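Local atomic coordinates of processed glycerol phosphate lipoteichoic acid synthase 2 (Bacillus subtilis, PDB entry 2W8D), a protein that belongs to the sulfatase family of the alkaline phosphatase clan and holds a magnesium ion. Residues K170-F175 against D232-Q237. Residues are numbered along the deposited sequence; the frame is centred on the assembly and turned at random.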
ATOM      1  N   LYS A 170       3.842   1.065  20.017  1.00 21.36           N
ATOM      2  CA  LYS A 170       2.703   0.200  19.751  1.00 20.34           C
ATOM      3  C   LYS A 170       1.572   0.993  19.076  1.00 19.59           C
ATOM      4  O   LYS A 170       1.364   2.161  19.394  1.00 20.72           O
ATOM      5  CB  LYS A 170       2.210  -0.392  21.064  1.00 20.36           C
ATOM      6  CG  LYS A 170       3.165  -1.394  21.681  1.00 20.22           C
ATOM      7  CD  LYS A 170       2.682  -1.803  23.053  1.00 22.83           C
ATOM      8  CE  LYS A 170       3.566  -2.857  23.685  1.00 23.06           C
ATOM      9  NZ  LYS A 170       3.271  -2.895  25.155  1.00 24.67           N
ATOM     10  N   ASP A 171       0.837   0.358  18.169  1.00 18.27           N
ATOM     11  CA  ASP A 171      -0.251   0.992  17.432  1.00 17.38           C
ATOM     12  C   ASP A 171      -1.352   1.693  18.281  1.00 17.37           C
ATOM     13  O   ASP A 171      -1.716   2.805  17.964  1.00 17.91           O
ATOM     14  CB  ASP A 171      -0.869  -0.006  16.451  1.00 17.29           C
ATOM     15  CG  ASP A 171       0.128  -0.515  15.412  1.00 19.98           C
ATOM     16  OD1 ASP A 171       1.252   0.050  15.289  1.00 22.50           O
ATOM     17  OD2 ASP A 171      -0.207  -1.502  14.708  1.00 22.09           O
ATOM     18  N   LYS A 172      -1.877   1.060  19.332  1.00 16.64           N
ATOM     19  CA  LYS A 172      -2.919   1.696  20.172  1.00 17.75           C
ATOM     20  C   LYS A 172      -2.554   3.079  20.723  1.00 17.19           C
ATOM     21  O   LYS A 172      -3.273   4.021  20.434  1.00 17.42           O
ATOM     22  CB  LYS A 172      -3.468   0.781  21.277  1.00 17.72           C
ATOM     23  CG  LYS A 172      -4.452  -0.291  20.759  1.00 19.65           C
ATOM     24  CD  LYS A 172      -5.038  -1.099  21.896  1.00 20.88           C
ATOM     25  CE  LYS A 172      -5.737  -2.343  21.395  1.00 22.98           C
ATOM     26  NZ  LYS A 172      -6.007  -3.308  22.531  1.00 27.30           N
ATOM     27  N   PRO A 173      -1.427   3.218  21.461  1.00 16.78           N
ATOM     28  CA  PRO A 173      -1.024   4.584  21.875  1.00 17.06           C
ATOM     29  C   PRO A 173      -0.506   5.463  20.726  1.00 17.23           C
ATOM     30  O   PRO A 173      -0.626   6.681  20.784  1.00 16.74           O
ATOM     31  CB  PRO A 173       0.080   4.347  22.911  1.00 16.52           C
ATOM     32  CG  PRO A 173       0.559   2.958  22.643  1.00 17.14           C
ATOM     33  CD  PRO A 173      -0.601   2.186  22.106  1.00 16.41           C
ATOM     34  N   PHE A 174       0.062   4.853  19.687  1.00 17.93           N
ATOM     35  CA  PHE A 174       0.499   5.628  18.533  1.00 17.66           C
ATOM     36  C   PHE A 174      -0.713   6.332  17.917  1.00 17.89           C
ATOM     37  O   PHE A 174      -0.665   7.525  17.674  1.00 18.75           O
ATOM     38  CB  PHE A 174       1.246   4.747  17.523  1.00 17.57           C
ATOM     39  CG  PHE A 174       1.242   5.282  16.134  1.00 15.88           C
ATOM     40  CD1 PHE A 174       2.043   6.348  15.786  1.00 15.23           C
ATOM     41  CD2 PHE A 174       0.421   4.715  15.169  1.00 15.60           C
ATOM     42  CE1 PHE A 174       2.039   6.842  14.488  1.00 15.56           C
ATOM     43  CE2 PHE A 174       0.407   5.209  13.872  1.00 14.56           C
ATOM     44  CZ  PHE A 174       1.220   6.273  13.535  1.00 13.72           C
ATOM     45  N   PHE A 175      -1.810   5.613  17.711  1.00 18.25           N
ATOM     46  CA  PHE A 175      -3.032   6.246  17.199  1.00 18.38           C
ATOM     47  C   PHE A 175      -3.697   7.280  18.123  1.00 19.05           C
ATOM     48  O   PHE A 175      -4.210   8.284  17.631  1.00 19.40           O
ATOM     49  CB  PHE A 175      -4.050   5.215  16.739  1.00 17.48           C
ATOM     50  CG  PHE A 175      -3.740   4.608  15.411  1.00 16.42           C
ATOM     51  CD1 PHE A 175      -3.604   5.403  14.283  1.00 15.08           C
ATOM     52  CD2 PHE A 175      -3.608   3.209  15.278  1.00 13.53           C
ATOM     53  CE1 PHE A 175      -3.337   4.824  13.047  1.00 15.93           C
ATOM     54  CE2 PHE A 175      -3.362   2.639  14.073  1.00 12.84           C
ATOM     55  CZ  PHE A 175      -3.198   3.432  12.943  1.00 14.61           C
ATOM     56  N   ASP A 232      -6.158  -4.875  14.390  1.00 15.08           N
ATOM     57  CA  ASP A 232      -7.565  -4.657  14.112  1.00 16.57           C
ATOM     58  C   ASP A 232      -8.277  -3.777  15.166  1.00 15.79           C
ATOM     59  O   ASP A 232      -9.045  -2.904  14.817  1.00 15.65           O
ATOM     60  CB  ASP A 232      -8.273  -5.988  13.987  1.00 16.79           C
ATOM     61  CG  ASP A 232      -9.697  -5.847  13.516  1.00 20.10           C
ATOM     62  OD1 ASP A 232      -9.847  -5.606  12.290  1.00 22.38           O
ATOM     63  OD2 ASP A 232     -10.648  -6.001  14.351  1.00 21.31           O
ATOM     64  N   GLN A 233      -8.000  -3.996  16.442  1.00 15.92           N
ATOM     65  CA  GLN A 233      -8.507  -3.110  17.499  1.00 16.26           C
ATOM     66  C   GLN A 233      -8.004  -1.679  17.374  1.00 16.24           C
ATOM     67  O   GLN A 233      -8.748  -0.743  17.643  1.00 17.93           O
ATOM     68  CB  GLN A 233      -8.200  -3.691  18.877  1.00 16.00           C
ATOM     69  CG  GLN A 233      -8.884  -5.058  19.089  1.00 17.46           C
ATOM     70  CD  GLN A 233      -8.561  -5.721  20.430  1.00 19.39           C
ATOM     71  OE1 GLN A 233      -7.468  -5.561  20.980  1.00 21.09           O
ATOM     72  NE2 GLN A 233      -9.521  -6.474  20.957  1.00 21.35           N
ATOM     73  N   SER A 234      -6.749  -1.511  16.969  1.00 16.26           N
ATOM     74  CA  SER A 234      -6.135  -0.208  16.768  1.00 16.18           C
ATOM     75  C   SER A 234      -6.823   0.561  15.659  1.00 15.55           C
ATOM     76  O   SER A 234      -6.986   1.756  15.769  1.00 16.03           O
ATOM     77  CB  SER A 234      -4.654  -0.354  16.375  1.00 17.45           C
ATOM     78  OG  SER A 234      -3.902  -1.092  17.325  1.00 20.17           O
ATOM     79  N   ILE A 235      -7.197  -0.112  14.576  1.00 15.14           N
ATOM     80  CA  ILE A 235      -7.859   0.556  13.454  1.00 14.24           C
ATOM     81  C   ILE A 235      -9.260   0.989  13.894  1.00 14.36           C
ATOM     82  O   ILE A 235      -9.680   2.121  13.618  1.00 13.44           O
ATOM     83  CB  ILE A 235      -7.960  -0.342  12.190  1.00 14.19           C
ATOM     84  CG1 ILE A 235      -6.565  -0.718  11.676  1.00 11.46           C
ATOM     85  CG2 ILE A 235      -8.844   0.336  11.105  1.00 12.25           C
ATOM     86  CD1 ILE A 235      -5.576   0.452  11.695  1.00 11.65           C
ATOM     87  N   GLU A 236      -9.954   0.083  14.578  1.00 14.03           N
ATOM     88  CA  GLU A 236     -11.252   0.387  15.216  1.00 14.70           C
ATOM     89  C   GLU A 236     -11.185   1.650  16.076  1.00 14.61           C
ATOM     90  O   GLU A 236     -11.984   2.576  15.888  1.00 14.69           O
ATOM     91  CB  GLU A 236     -11.771  -0.809  16.052  1.00 15.15           C
ATOM     92  CG  GLU A 236     -13.030  -0.475  16.905  1.00 16.95           C
ATOM     93  CD  GLU A 236     -13.572  -1.648  17.722  1.00 20.29           C
ATOM     94  OE1 GLU A 236     -12.830  -2.596  18.042  1.00 20.67           O
ATOM     95  OE2 GLU A 236     -14.768  -1.602  18.084  1.00 24.70           O
ATOM     96  N   GLN A 237     -10.222   1.712  16.997  1.00 14.81           N
ATOM     97  CA  GLN A 237     -10.079   2.916  17.843  1.00 14.76           C
ATOM     98  C   GLN A 237      -9.823   4.151  16.965  1.00 14.57           C
ATOM     99  O   GLN A 237     -10.521   5.144  17.083  1.00 15.92           O
ATOM    100  CB  GLN A 237      -8.993   2.724  18.911  1.00 14.60           C
ATOM    101  CG  GLN A 237      -8.484   4.002  19.575  1.00 14.61           C
ATOM    102  CD  GLN A 237      -6.972   3.986  19.794  1.00 16.31           C
ATOM    103  OE1 GLN A 237      -6.443   3.039  20.370  1.00 18.06           O
ATOM    104  NE2 GLN A 237      -6.267   5.045  19.327  1.00 14.61           N
TER
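K172 NZ donates to Q233 OE1 over 3.1 Å, reaching the amide oxygen from well above the carbonyl plane, 41° out of it. The lysine chain runs fully extended beyond CG, which brings CE against Q233 CB as well as placing the ammonium at the amide. S234 turns its short side chain toward helix 171-183. Its OG is hydrogen-bonded to Y230 O one turn earlier in its own helix, and OG also packs against D171 CB, 3.3 Å away, and K172 CG. The D171 carboxylate is engaged elsewhere, OD1 accepting from L196 N, so the aspartate meets S234 through its methylene alone. Y230 adds a further tie between the helices, its OH bonding K172 N in the first turn of helix 171-183. That first turn runs alongside the middle of helix 219-244 in nearly the same direction, the short axes 9.0 Å apart and inclined at -16°; both helices belong to the layer flanking the central mixed sheet of the alkaline phosphatase-like α/β fold, and I235 continues inward to V37 and L39 of strand 33-39. At the other end of the contact Q237, with CG anti to its backbone N (chi1 163°) and the chain bent at chi2, brings both OE1 and NE2 of its amide up to K172 O. NE2 makes a weak bond to K172 O at 3.4 Å and also rests on F175 CB at the same distance. Q237 OE1 comes about as near to K172 O, at 3.3 Å, but as a second acceptor it has no hydrogen bond to offer, which fits the weakness of the NE2 bond. The F175 ring lies obliquely to S234 O, 3.7 Å from CD2, and to I235 CD1, which CE2 and CZ touch, and the ring also stacks with F238.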